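Local coordinates for protein N-acetylneuraminate lyase (Fusobacterium nucleatum subsp. nucleatum ATCC 25586, PDB 5ZKA) that is a lyase of the dihydrodipicolinate synthetase family, built on a TIM-barrel fold and assembled here from two protein chains, at residues Gly20-Leu25 with Ser87-Ala92; Arg45-Lys50 with Thr222-Gly227; Lys273-Asp278 with Glu299-Phe304. All blocks are in the same frame, centred on the assembly; numbering follows the deposited sequence.

Contact 1: Gly20-Leu25 with Ser87-Ala92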
ATOM      1  N   GLY A  20      -4.472  17.267   9.832  1.00 33.21           N
ATOM      2  CA  GLY A  20      -5.829  17.231   9.319  1.00 34.81           C
ATOM      3  C   GLY A  20      -5.872  17.106   7.810  1.00 32.54           C
ATOM      4  O   GLY A  20      -4.872  16.797   7.150  1.00 32.02           O
ATOM      5  N   ILE A  21      -7.057  17.370   7.259  1.00 30.66           N
ATOM      6  CA  ILE A  21      -7.356  17.149   5.847  1.00 29.68           C
ATOM      7  C   ILE A  21      -7.163  18.457   5.083  1.00 30.89           C
ATOM      8  O   ILE A  21      -7.813  19.459   5.392  1.00 26.21           O
ATOM      9  CB  ILE A  21      -8.789  16.628   5.673  1.00 32.07           C
ATOM     10  CG1 ILE A  21      -9.017  15.371   6.520  1.00 33.15           C
ATOM     11  CG2 ILE A  21      -9.101  16.392   4.213  1.00 29.26           C
ATOM     12  CD1 ILE A  21      -8.196  14.186   6.088  1.00 33.36           C
ATOM     13  N   TYR A  22      -6.277  18.442   4.085  1.00 31.38           N
ATOM     14  CA  TYR A  22      -5.990  19.596   3.231  1.00 31.28           C
ATOM     15  C   TYR A  22      -6.495  19.339   1.816  1.00 28.69           C
ATOM     16  O   TYR A  22      -6.139  18.325   1.208  1.00 27.40           O
ATOM     17  CB  TYR A  22      -4.481  19.867   3.138  1.00 27.70           C
ATOM     18  CG  TYR A  22      -3.818  20.410   4.380  1.00 28.76           C
ATOM     19  CD1 TYR A  22      -3.728  19.642   5.531  1.00 29.05           C
ATOM     20  CD2 TYR A  22      -3.224  21.671   4.377  1.00 30.84           C
ATOM     21  CE1 TYR A  22      -3.113  20.125   6.667  1.00 26.17           C
ATOM     22  CE2 TYR A  22      -2.595  22.164   5.508  1.00 26.78           C
ATOM     23  CZ  TYR A  22      -2.536  21.378   6.645  1.00 31.38           C
ATOM     24  OH  TYR A  22      -1.922  21.842   7.776  1.00 33.43           O
ATOM     25  N   SER A  23      -7.269  20.272   1.265  1.00 25.87           N
ATOM     26  CA  SER A  23      -7.555  20.213  -0.163  1.00 23.49           C
ATOM     27  C   SER A  23      -6.371  20.765  -0.943  1.00 27.09           C
ATOM     28  O   SER A  23      -5.873  21.852  -0.636  1.00 25.83           O
ATOM     29  CB  SER A  23      -8.803  21.028  -0.509  1.00 25.37           C
ATOM     30  OG  SER A  23      -9.986  20.336  -0.138  1.00 30.16           O
ATOM     31  N   ALA A  24      -5.932  20.030  -1.959  1.00 23.15           N
ATOM     32  CA  ALA A  24      -5.016  20.587  -2.947  1.00 21.40           C
ATOM     33  C   ALA A  24      -5.853  21.481  -3.835  1.00 27.43           C
ATOM     34  O   ALA A  24      -6.630  21.005  -4.671  1.00 26.53           O
ATOM     35  CB  ALA A  24      -4.315  19.487  -3.739  1.00 26.35           C
ATOM     36  N   LEU A  25      -5.731  22.782  -3.603  1.00 29.28           N
ATOM     37  CA  LEU A  25      -6.665  23.752  -4.140  1.00 31.34           C
ATOM     38  C   LEU A  25      -6.640  23.768  -5.664  1.00 34.05           C
ATOM     39  O   LEU A  25      -5.591  23.958  -6.282  1.00 32.27           O
ATOM     40  CB  LEU A  25      -6.322  25.131  -3.581  1.00 27.47           C
ATOM     41  CG  LEU A  25      -7.272  26.262  -3.958  1.00 28.98           C
ATOM     42  CD1 LEU A  25      -8.631  26.010  -3.312  1.00 32.16           C
ATOM     43  CD2 LEU A  25      -6.692  27.599  -3.514  1.00 33.32           C
ATOM     44  N   SER A  87      -8.430  31.344   8.672  1.00 40.24           N
ATOM     45  CA  SER A  87      -9.476  30.391   9.045  1.00 43.71           C
ATOM     46  C   SER A  87      -8.999  28.944   8.988  1.00 39.58           C
ATOM     47  O   SER A  87      -9.473  28.107   9.764  1.00 41.12           O
ATOM     48  CB  SER A  87     -10.695  30.567   8.141  1.00 49.29           C
ATOM     49  OG  SER A  87     -10.316  30.489   6.777  1.00 51.74           O
ATOM     50  N   VAL A  88      -8.089  28.618   8.068  1.00 35.28           N
ATOM     51  CA  VAL A  88      -7.574  27.265   7.910  1.00 32.45           C
ATOM     52  C   VAL A  88      -6.058  27.342   7.782  1.00 35.57           C
ATOM     53  O   VAL A  88      -5.480  28.414   7.579  1.00 33.47           O
ATOM     54  CB  VAL A  88      -8.184  26.554   6.684  1.00 34.70           C
ATOM     55  CG1 VAL A  88      -9.703  26.391   6.855  1.00 38.77           C
ATOM     56  CG2 VAL A  88      -7.883  27.354   5.422  1.00 38.07           C
ATOM     57  N   ASN A  89      -5.410  26.187   7.916  1.00 33.46           N
ATOM     58  CA  ASN A  89      -3.979  26.122   7.638  1.00 34.11           C
ATOM     59  C   ASN A  89      -3.725  26.349   6.155  1.00 36.51           C
ATOM     60  O   ASN A  89      -4.526  25.964   5.299  1.00 35.69           O
ATOM     61  CB  ASN A  89      -3.396  24.766   8.030  1.00 37.97           C
ATOM     62  CG  ASN A  89      -3.322  24.563   9.529  1.00 41.43           C
ATOM     63  OD1 ASN A  89      -2.689  25.336  10.245  1.00 45.47           O
ATOM     64  ND2 ASN A  89      -3.976  23.507  10.013  1.00 40.11           N
ATOM     65  N   LEU A  90      -2.576  26.949   5.845  1.00 31.62           N
ATOM     66  CA  LEU A  90      -2.166  27.142   4.463  1.00 31.70           C
ATOM     67  C   LEU A  90      -0.742  26.649   4.281  1.00 30.44           C
ATOM     68  O   LEU A  90       0.141  27.010   5.063  1.00 34.25           O
ATOM     69  CB  LEU A  90      -2.239  28.613   4.065  1.00 27.18           C
ATOM     70  CG  LEU A  90      -3.609  29.280   4.053  1.00 31.59           C
ATOM     71  CD1 LEU A  90      -3.424  30.740   3.739  1.00 30.84           C
ATOM     72  CD2 LEU A  90      -4.485  28.633   3.016  1.00 31.48           C
ATOM     73  N   ILE A  91      -0.522  25.853   3.235  1.00 28.48           N
ATOM     74  CA  ILE A  91       0.809  25.452   2.788  1.00 26.43           C
ATOM     75  C   ILE A  91       0.987  25.955   1.363  1.00 32.12           C
ATOM     76  O   ILE A  91       0.087  25.794   0.530  1.00 31.29           O
ATOM     77  CB  ILE A  91       1.005  23.923   2.843  1.00 25.62           C
ATOM     78  CG1 ILE A  91       0.837  23.382   4.267  1.00 24.88           C
ATOM     79  CG2 ILE A  91       2.403  23.523   2.268  1.00 25.07           C
ATOM     80  CD1 ILE A  91       0.657  21.840   4.302  1.00 27.66           C
ATOM     81  N   ALA A  92       2.142  26.558   1.077  1.00 25.41           N
ATOM     82  CA  ALA A  92       2.431  27.067  -0.255  1.00 24.30           C
ATOM     83  C   ALA A  92       3.484  26.180  -0.901  1.00 25.81           C
ATOM     84  O   ALA A  92       4.619  26.110  -0.416  1.00 26.41           O
ATOM     85  CB  ALA A  92       2.915  28.522  -0.190  1.00 25.32           C
TER
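Tyr-22 reaches from strand 20-24 to Asn-89 and Ile-91 on strand 89-93, and its ring and hydroxyl make the cross-segment contact. The nearest CA atoms, those of Tyr-22 and Asn-89, are 8.1 Å apart, and no hydrogen bond links the two segments, because strand 55-58 lies between these strands in the sheet. The gap is filled by Tyr-22 from one side and by Asn-89 and Ile-91 from the other.

The buried side is apolar. CE2 of Tyr-22 meets the CD1 methyl of Ile-91 at 3.5 Å and its CG1 at 3.8 Å, the two side chains running at roughly a right angle. In Tyr-22, CG lies beside the backbone N and anti to the carbonyl carbon (chi1 -71°), which carries the ring across to strand 89-93. Ile-91 extends CD1 to meet it, with chi2 at 165°. In its own plane the ring edge also has Gly-20 O, and Phe-200 meets the ring steeply from another strand, which would limit its rotation.

The other side lies toward the partly exposed Asn-89, beyond which the chain leads back to the solvent-exposed Ser-87. It also touches closely, OH of Tyr-22 sitting 3.3 Å from CB of Asn-89, but without a direct bond. Ring and amide planes are only 15° apart, yet OH and ND2 of Asn-89, 3.5 Å from each other, are too poorly angled to bond. Each polar end turns to the chain just before strand 20-24 instead: the phenol bonds Met-18 O, and ND2 of Asn-89 bonds Phe-17 O.

Two parallel strands, separated by a third and joined by an inward-facing aromatic residue, are the layered interior packing of a TIM barrel.

Contact 2: Arg45-Lys50 with Thr222-Gly227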
ATOM      1  N   ARG A  45     -13.860  29.421  -0.867  1.00 33.35           N
ATOM      2  CA  ARG A  45     -14.991  29.479   0.056  1.00 33.37           C
ATOM      3  C   ARG A  45     -15.685  28.124   0.177  1.00 33.62           C
ATOM      4  O   ARG A  45     -16.055  27.706   1.278  1.00 31.87           O
ATOM      5  CB  ARG A  45     -15.986  30.556  -0.386  1.00 36.18           C
ATOM      6  CG  ARG A  45     -15.486  31.982  -0.195  1.00 33.91           C
ATOM      7  CD  ARG A  45     -16.023  32.644   1.089  1.00 34.05           C
ATOM      8  NE  ARG A  45     -15.661  31.908   2.305  1.00 36.20           N
ATOM      9  CZ  ARG A  45     -14.490  32.008   2.930  1.00 40.47           C
ATOM     10  NH1 ARG A  45     -13.542  32.808   2.457  1.00 41.77           N
ATOM     11  NH2 ARG A  45     -14.255  31.295   4.026  1.00 40.61           N
ATOM     12  N   TYR A  46     -15.855  27.413  -0.941  1.00 29.05           N
ATOM     13  CA  TYR A  46     -16.477  26.091  -0.883  1.00 32.12           C
ATOM     14  C   TYR A  46     -15.666  25.134  -0.013  1.00 30.46           C
ATOM     15  O   TYR A  46     -16.226  24.417   0.824  1.00 31.31           O
ATOM     16  CB  TYR A  46     -16.635  25.530  -2.296  1.00 31.27           C
ATOM     17  CG  TYR A  46     -17.471  24.275  -2.381  1.00 27.28           C
ATOM     18  CD1 TYR A  46     -18.859  24.338  -2.330  1.00 29.35           C
ATOM     19  CD2 TYR A  46     -16.877  23.031  -2.548  1.00 30.56           C
ATOM     20  CE1 TYR A  46     -19.628  23.183  -2.416  1.00 30.75           C
ATOM     21  CE2 TYR A  46     -17.631  21.886  -2.634  1.00 33.78           C
ATOM     22  CZ  TYR A  46     -19.009  21.965  -2.566  1.00 30.45           C
ATOM     23  OH  TYR A  46     -19.755  20.811  -2.660  1.00 32.83           O
ATOM     24  N   ASN A  47     -14.340  25.119  -0.182  1.00 34.58           N
ATOM     25  CA  ASN A  47     -13.504  24.222   0.615  1.00 29.13           C
ATOM     26  C   ASN A  47     -13.595  24.538   2.105  1.00 30.65           C
ATOM     27  O   ASN A  47     -13.723  23.632   2.940  1.00 32.23           O
ATOM     28  CB  ASN A  47     -12.054  24.305   0.143  1.00 30.87           C
ATOM     29  CG  ASN A  47     -11.777  23.363  -0.992  1.00 32.96           C
ATOM     30  OD1 ASN A  47     -11.660  22.156  -0.784  1.00 34.26           O
ATOM     31  ND2 ASN A  47     -11.689  23.897  -2.204  1.00 31.28           N
ATOM     32  N   ILE A  48     -13.506  25.816   2.465  1.00 29.61           N
ATOM     33  CA  ILE A  48     -13.489  26.173   3.879  1.00 28.53           C
ATOM     34  C   ILE A  48     -14.879  26.009   4.490  1.00 37.99           C
ATOM     35  O   ILE A  48     -15.033  25.448   5.582  1.00 34.67           O
ATOM     36  CB  ILE A  48     -12.968  27.609   4.060  1.00 30.74           C
ATOM     37  CG1 ILE A  48     -11.522  27.727   3.568  1.00 31.08           C
ATOM     38  CG2 ILE A  48     -13.098  28.040   5.515  1.00 36.99           C
ATOM     39  CD1 ILE A  48     -11.052  29.191   3.448  1.00 34.83           C
ATOM     40  N   ASP A  49     -15.905  26.517   3.805  1.00 36.41           N
ATOM     41  CA  ASP A  49     -17.234  26.607   4.403  1.00 34.63           C
ATOM     42  C   ASP A  49     -18.057  25.332   4.260  1.00 37.43           C
ATOM     43  O   ASP A  49     -18.890  25.047   5.129  1.00 38.96           O
ATOM     44  CB  ASP A  49     -18.031  27.768   3.790  1.00 34.22           C
ATOM     45  CG  ASP A  49     -17.350  29.123   3.967  1.00 42.73           C
ATOM     46  OD1 ASP A  49     -16.471  29.264   4.846  1.00 43.65           O
ATOM     47  OD2 ASP A  49     -17.713  30.060   3.220  1.00 40.59           O
ATOM     48  N   LYS A  50     -17.883  24.576   3.178  1.00 33.35           N
ATOM     49  CA  LYS A  50     -18.722  23.405   2.933  1.00 34.19           C
ATOM     50  C   LYS A  50     -17.982  22.086   3.076  1.00 37.21           C
ATOM     51  O   LYS A  50     -18.526  21.142   3.658  1.00 34.28           O
ATOM     52  CB  LYS A  50     -19.354  23.487   1.537  1.00 33.37           C
ATOM     53  CG  LYS A  50     -20.248  24.726   1.325  1.00 36.62           C
ATOM     54  CD  LYS A  50     -21.351  24.818   2.362  1.00 40.25           C
ATOM     55  CE  LYS A  50     -22.094  26.148   2.249  1.00 46.20           C
ATOM     56  NZ  LYS A  50     -23.175  26.309   3.277  1.00 44.05           N
ATOM     57  N   THR A 222      -9.244  15.259  -4.371  1.00 23.93           N
ATOM     58  CA  THR A 222     -10.672  14.954  -4.301  1.00 21.80           C
ATOM     59  C   THR A 222     -11.351  15.613  -3.116  1.00 24.05           C
ATOM     60  O   THR A 222     -12.587  15.669  -3.081  1.00 24.18           O
ATOM     61  CB  THR A 222     -10.913  13.443  -4.250  1.00 24.60           C
ATOM     62  OG1 THR A 222     -10.442  12.911  -3.005  1.00 28.28           O
ATOM     63  CG2 THR A 222     -10.201  12.751  -5.408  1.00 25.69           C
ATOM     64  N   TYR A 223     -10.586  16.151  -2.169  1.00 25.01           N
ATOM     65  CA  TYR A 223     -11.205  16.774  -1.013  1.00 27.55           C
ATOM     66  C   TYR A 223     -11.888  18.084  -1.385  1.00 30.04           C
ATOM     67  O   TYR A 223     -12.701  18.579  -0.597  1.00 29.02           O
ATOM     68  CB  TYR A 223     -10.153  16.976   0.089  1.00 24.31           C
ATOM     69  CG  TYR A 223      -9.393  15.697   0.415  1.00 23.39           C
ATOM     70  CD1 TYR A 223     -10.004  14.446   0.299  1.00 26.19           C
ATOM     71  CD2 TYR A 223      -8.059  15.731   0.787  1.00 25.41           C
ATOM     72  CE1 TYR A 223      -9.303  13.263   0.571  1.00 24.49           C
ATOM     73  CE2 TYR A 223      -7.351  14.552   1.060  1.00 24.61           C
ATOM     74  CZ  TYR A 223      -7.975  13.331   0.954  1.00 29.23           C
ATOM     75  OH  TYR A 223      -7.266  12.175   1.226  1.00 29.34           O
ATOM     76  N   ASN A 224     -11.592  18.631  -2.576  1.00 26.53           N
ATOM     77  CA  ASN A 224     -12.324  19.794  -3.077  1.00 23.37           C
ATOM     78  C   ASN A 224     -13.823  19.513  -3.162  1.00 26.50           C
ATOM     79  O   ASN A 224     -14.634  20.437  -3.058  1.00 26.99           O
ATOM     80  CB  ASN A 224     -11.808  20.201  -4.463  1.00 26.37           C
ATOM     81  CG  ASN A 224     -10.451  20.908  -4.420  1.00 29.84           C
ATOM     82  OD1 ASN A 224     -10.373  22.109  -4.174  1.00 29.68           O
ATOM     83  ND2 ASN A 224      -9.372  20.157  -4.689  1.00 24.98           N
ATOM     84  N   ILE A 225     -14.205  18.255  -3.378  1.00 26.44           N
ATOM     85  CA  ILE A 225     -15.617  17.893  -3.485  1.00 29.40           C
ATOM     86  C   ILE A 225     -16.028  16.781  -2.535  1.00 29.93           C
ATOM     87  O   ILE A 225     -17.242  16.604  -2.291  1.00 28.56           O
ATOM     88  CB  ILE A 225     -15.960  17.495  -4.938  1.00 32.50           C
ATOM     89  CG1 ILE A 225     -15.043  16.353  -5.397  1.00 30.39           C
ATOM     90  CG2 ILE A 225     -15.820  18.690  -5.876  1.00 29.12           C
ATOM     91  CD1 ILE A 225     -15.512  15.679  -6.683  1.00 30.79           C
ATOM     92  N   ASN A 226     -15.097  15.991  -1.994  1.00 27.38           N
ATOM     93  CA  ASN A 226     -15.431  14.855  -1.138  1.00 27.48           C
ATOM     94  C   ASN A 226     -14.785  14.978   0.244  1.00 27.80           C
ATOM     95  O   ASN A 226     -14.528  13.970   0.912  1.00 26.87           O
ATOM     96  CB  ASN A 226     -15.029  13.542  -1.813  1.00 22.66           C
ATOM     97  CG  ASN A 226     -15.615  12.325  -1.115  1.00 28.74           C
ATOM     98  OD1 ASN A 226     -16.807  12.294  -0.778  1.00 29.68           O
ATOM     99  ND2 ASN A 226     -14.773  11.314  -0.881  1.00 28.38           N
ATOM    100  N   GLY A 227     -14.539  16.217   0.690  1.00 31.44           N
ATOM    101  CA  GLY A 227     -13.850  16.434   1.952  1.00 25.88           C
ATOM    102  C   GLY A 227     -14.618  15.987   3.183  1.00 30.93           C
ATOM    103  O   GLY A 227     -14.008  15.684   4.214  1.00 28.99           O
TER
HETATM  104  O   HOH W   1     -19.456  18.216  -3.192  1.00 35.43           O
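Asn-47 and Asn-224 join the outer helices 37-49 and 223-237, which follow the neighbouring strands 20-24 and 217-220 of the TIM barrel, at the place where the ring of strands closes. The axes of the short segments come within 9.3 Å and cross at 32°, and the closest CA pair, Asn-47 with Asn-224, is 5.9 Å apart.

In the first shell, ND2 of Asn-47 donates to OD1 of Asn-224 over 3.0 Å. The bond is moderately bent, the donor stands 29° from the carbonyl plane of its acceptor, and the two amide planes are 79° apart. Next to it, OD1 of Asn-47 lies 3.4 Å from the CA of Asn-224.

Tyr-46 adds a second point of contact. With CG anti to the backbone N, its ring swings toward helix 223-237 and sets its edge, through CE2, 3.4 Å from Asn-224 O. That buried carbonyl has no hydrogen-bond partner in the model; the C-H edge of the ring, weakly positive at most, faces it in place of a hydrogen-bond donor. Lys-50 CB lies over one ring face, offset to the rim.

The second shell fixes both amides. Asn-47 OD1 bonds Ser-23 OG of strand 20-24, while its ND2 also reaches Ile-43 O one helical turn back; Asn-224 ND2 is shared between Ser-221 O and Ala-24 O. These partners settle which end of each amide is nitrogen. Farther out, Arg-45 grips the Asp-49 carboxylate side-on with NE and NH2, and its NH1 pairs with Glu-83. The phenol of Tyr-46 bonds OE1 of Glu-275 and accepts from a water 2.7 Å from its OH; the same water donates to Ile-225 O at 2.9 Å.

Contact 3: Lys273-Asp278 with Glu299-Phe304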
ATOM      1  N   LYS A 273     -18.915  22.756 -10.531  1.00 34.95           N
ATOM      2  CA  LYS A 273     -19.915  23.573 -11.213  1.00 34.07           C
ATOM      3  C   LYS A 273     -21.323  23.090 -10.889  1.00 35.80           C
ATOM      4  O   LYS A 273     -22.224  23.905 -10.665  1.00 32.83           O
ATOM      5  CB  LYS A 273     -19.673  23.578 -12.723  1.00 34.13           C
ATOM      6  CG  LYS A 273     -18.317  24.143 -13.120  1.00 33.74           C
ATOM      7  CD  LYS A 273     -18.171  24.295 -14.624  1.00 37.63           C
ATOM      8  CE  LYS A 273     -16.696  24.474 -14.999  1.00 37.90           C
ATOM      9  NZ  LYS A 273     -16.506  24.392 -16.472  1.00 42.95           N
ATOM     10  N   LEU A 274     -21.527  21.770 -10.824  1.00 33.07           N
ATOM     11  CA  LEU A 274     -22.822  21.244 -10.400  1.00 39.80           C
ATOM     12  C   LEU A 274     -23.155  21.636  -8.964  1.00 39.15           C
ATOM     13  O   LEU A 274     -24.332  21.653  -8.597  1.00 40.61           O
ATOM     14  CB  LEU A 274     -22.855  19.717 -10.541  1.00 39.41           C
ATOM     15  CG  LEU A 274     -22.841  19.132 -11.956  1.00 35.80           C
ATOM     16  CD1 LEU A 274     -22.550  17.644 -11.909  1.00 32.40           C
ATOM     17  CD2 LEU A 274     -24.168  19.389 -12.670  1.00 37.59           C
ATOM     18  N   GLU A 275     -22.153  21.948  -8.147  1.00 35.55           N
ATOM     19  CA  GLU A 275     -22.373  22.448  -6.797  1.00 38.61           C
ATOM     20  C   GLU A 275     -22.442  23.964  -6.743  1.00 40.60           C
ATOM     21  O   GLU A 275     -22.441  24.538  -5.645  1.00 40.38           O
ATOM     22  CB  GLU A 275     -21.282  21.940  -5.853  1.00 36.49           C
ATOM     23  CG  GLU A 275     -21.438  20.475  -5.527  1.00 42.36           C
ATOM     24  CD  GLU A 275     -22.482  20.233  -4.455  1.00 45.90           C
ATOM     25  OE1 GLU A 275     -22.314  20.757  -3.335  1.00 48.73           O
ATOM     26  OE2 GLU A 275     -23.481  19.539  -4.739  1.00 44.68           O
ATOM     27  N   GLY A 276     -22.513  24.623  -7.898  1.00 34.31           N
ATOM     28  CA  GLY A 276     -22.680  26.057  -7.948  1.00 36.78           C
ATOM     29  C   GLY A 276     -21.410  26.868  -7.863  1.00 38.42           C
ATOM     30  O   GLY A 276     -21.493  28.089  -7.696  1.00 36.37           O
ATOM     31  N   VAL A 277     -20.242  26.226  -7.972  1.00 31.85           N
ATOM     32  CA  VAL A 277     -18.934  26.880  -7.911  1.00 37.12           C
ATOM     33  C   VAL A 277     -18.412  27.045  -9.333  1.00 32.76           C
ATOM     34  O   VAL A 277     -18.381  26.079 -10.103  1.00 35.88           O
ATOM     35  CB  VAL A 277     -17.946  26.052  -7.066  1.00 35.23           C
ATOM     36  CG1 VAL A 277     -16.591  26.735  -6.979  1.00 36.88           C
ATOM     37  CG2 VAL A 277     -18.503  25.800  -5.670  1.00 36.45           C
ATOM     38  N   ASP A 278     -17.992  28.256  -9.684  1.00 34.62           N
ATOM     39  CA  ASP A 278     -17.490  28.539 -11.031  1.00 37.21           C
ATOM     40  C   ASP A 278     -16.033  28.083 -11.132  1.00 37.78           C
ATOM     41  O   ASP A 278     -15.087  28.859 -10.938  1.00 38.91           O
ATOM     42  CB  ASP A 278     -17.642  30.023 -11.353  1.00 42.99           C
ATOM     43  CG  ASP A 278     -17.022  30.404 -12.690  1.00 52.98           C
ATOM     44  OD1 ASP A 278     -16.890  29.521 -13.568  1.00 57.22           O
ATOM     45  OD2 ASP A 278     -16.668  31.594 -12.859  1.00 54.98           O
ATOM     46  N   GLU A 299     -23.895  12.164 -13.209  1.00 30.56           N
ATOM     47  CA  GLU A 299     -24.371  10.958 -12.535  1.00 34.46           C
ATOM     48  C   GLU A 299     -23.588  10.690 -11.258  1.00 35.56           C
ATOM     49  O   GLU A 299     -24.178  10.270 -10.254  1.00 33.21           O
ATOM     50  CB  GLU A 299     -24.299   9.753 -13.475  1.00 37.66           C
ATOM     51  CG  GLU A 299     -25.356   9.771 -14.575  1.00 51.20           C
ATOM     52  CD  GLU A 299     -26.771   9.928 -14.031  1.00 61.68           C
ATOM     53  OE1 GLU A 299     -27.235   9.030 -13.296  1.00 65.41           O
ATOM     54  OE2 GLU A 299     -27.419  10.954 -14.333  1.00 66.26           O
ATOM     55  N   LEU A 300     -22.263  10.922 -11.286  1.00 30.55           N
ATOM     56  CA  LEU A 300     -21.452  10.816 -10.072  1.00 28.40           C
ATOM     57  C   LEU A 300     -21.930  11.795  -9.007  1.00 27.99           C
ATOM     58  O   LEU A 300     -22.013  11.451  -7.821  1.00 31.82           O
ATOM     59  CB  LEU A 300     -19.976  11.088 -10.383  1.00 28.94           C
ATOM     60  CG  LEU A 300     -19.227  10.090 -11.264  1.00 28.45           C
ATOM     61  CD1 LEU A 300     -17.824  10.613 -11.593  1.00 30.11           C
ATOM     62  CD2 LEU A 300     -19.141   8.736 -10.580  1.00 28.70           C
ATOM     63  N   HIS A 301     -22.212  13.033  -9.407  1.00 26.47           N
ATOM     64  CA  HIS A 301     -22.737  14.009  -8.460  1.00 31.67           C
ATOM     65  C   HIS A 301     -24.069  13.542  -7.871  1.00 34.82           C
ATOM     66  O   HIS A 301     -24.258  13.551  -6.647  1.00 33.10           O
ATOM     67  CB  HIS A 301     -22.873  15.362  -9.158  1.00 32.52           C
ATOM     68  CG  HIS A 301     -23.394  16.454  -8.277  1.00 34.29           C
ATOM     69  ND1 HIS A 301     -24.681  16.936  -8.375  1.00 37.20           N
ATOM     70  CD2 HIS A 301     -22.804  17.160  -7.283  1.00 31.53           C
ATOM     71  CE1 HIS A 301     -24.863  17.893  -7.482  1.00 37.06           C
ATOM     72  NE2 HIS A 301     -23.742  18.042  -6.801  1.00 36.57           N
ATOM     73  N   LYS A 302     -24.999  13.104  -8.728  1.00 33.06           N
ATOM     74  CA  LYS A 302     -26.306  12.663  -8.239  1.00 39.74           C
ATOM     75  C   LYS A 302     -26.190  11.462  -7.302  1.00 36.03           C
ATOM     76  O   LYS A 302     -26.941  11.354  -6.327  1.00 35.14           O
ATOM     77  CB  LYS A 302     -27.223  12.336  -9.420  1.00 46.23           C
ATOM     78  CG  LYS A 302     -27.936  13.554  -9.990  1.00 55.02           C
ATOM     79  CD  LYS A 302     -28.362  13.349 -11.441  1.00 63.75           C
ATOM     80  CE  LYS A 302     -29.206  12.095 -11.618  1.00 73.39           C
ATOM     81  NZ  LYS A 302     -29.806  12.026 -12.986  1.00 79.67           N
ATOM     82  N   LYS A 303     -25.251  10.555  -7.568  1.00 33.07           N
ATOM     83  CA  LYS A 303     -25.173   9.337  -6.764  1.00 33.95           C
ATOM     84  C   LYS A 303     -24.402   9.545  -5.464  1.00 36.93           C
ATOM     85  O   LYS A 303     -24.740   8.941  -4.441  1.00 35.31           O
ATOM     86  CB  LYS A 303     -24.521   8.213  -7.577  1.00 35.01           C
ATOM     87  CG  LYS A 303     -24.323   6.905  -6.808  1.00 36.85           C
ATOM     88  CD  LYS A 303     -24.033   5.751  -7.756  1.00 42.07           C
ATOM     89  CE  LYS A 303     -23.782   4.444  -6.998  1.00 53.86           C
ATOM     90  NZ  LYS A 303     -24.841   4.168  -5.980  1.00 62.24           N
ATOM     91  N   PHE A 304     -23.355  10.376  -5.477  1.00 32.09           N
ATOM     92  CA  PHE A 304     -22.415  10.424  -4.359  1.00 28.77           C
ATOM     93  C   PHE A 304     -22.426  11.728  -3.569  1.00 34.29           C
ATOM     94  O   PHE A 304     -22.010  11.717  -2.405  1.00 33.27           O
ATOM     95  CB  PHE A 304     -20.982  10.141  -4.854  1.00 27.41           C
ATOM     96  CG  PHE A 304     -20.791   8.731  -5.357  1.00 27.65           C
ATOM     97  CD1 PHE A 304     -20.804   7.659  -4.474  1.00 31.70           C
ATOM     98  CD2 PHE A 304     -20.659   8.472  -6.708  1.00 28.41           C
ATOM     99  CE1 PHE A 304     -20.655   6.364  -4.931  1.00 36.58           C
ATOM    100  CE2 PHE A 304     -20.491   7.173  -7.171  1.00 35.25           C
ATOM    101  CZ  PHE A 304     -20.496   6.120  -6.284  1.00 35.76           C
TER
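The imidazole of His-301 has the CB of Leu-274 over the middle of one face and the carboxylate of Glu-275 at its edge. The CH-pi contact is almost vertical: Leu-274 CB stands 3.9 Å from the ring centroid and 6° off the normal. From there the leucine runs back past the ring, in the direction opposite to the histidine side chain, and its CD1 touches His-301 CB at 3.6 Å.

At the edge, NE2 of His-301 donates to OE2 of Glu-275 over a short 2.6 Å, with the N-H aimed nearly straight at the oxygen (171°). The acceptor lies close to the ring plane and uses its anti lone pair, while the carboxylate plane is turned 53° from the ring. A bend at chi2 of Glu-275 curls the acid toward the imidazole and brings its CG within 3.6 Å of NE2. With OE1 engaged by Tyr-46, the carboxylate is probably restrained. The adjacent negative charge could favour a protonated imidazole.

Glu-275 is the first residue past helix 264-274, which ends in a Schellman motif. Gly-276, with positive phi, is the C-prime residue; its N bonds Lys-273 O at 2.9 Å, and Val-277 N returns to Leu-272 O. The contact thus joins the end of one C-terminal helix to the last helix, 291-304, its centre about 21 Å from the centre of the chain.

Ile-271, a turn before Glu-275, also packs on His-301. On the exposed flank of helix 291-304, Lys-302 NZ forms a salt bridge with Glu-299 OE2, while Phe-304 packs on helix 242-262 and has CG of Lys-303 3.8 Å above one ring face.

Overall arrangement
From the N terminus, contact 1 opens on the first barrel strand and closes at 87-92 on the third, spanning helix, strand and helix. Contact 2 opens within that loop, at 45-50, and closes only at 222-227 after most of the barrel has been traced, so the two cross. Contact 3 follows in series, closing a short loop of 20 residues between C-terminal helices. The contacts step outward: the barrel interior, the seam between helices 37-49 and 223-237, then the C-terminal helices. Centres of contacts 1 and 2 lie 10 Å apart and those of 2 and 3 12 Å, each pair touching, whereas nearest atoms of 1 and 3 stay about 9 Å apart.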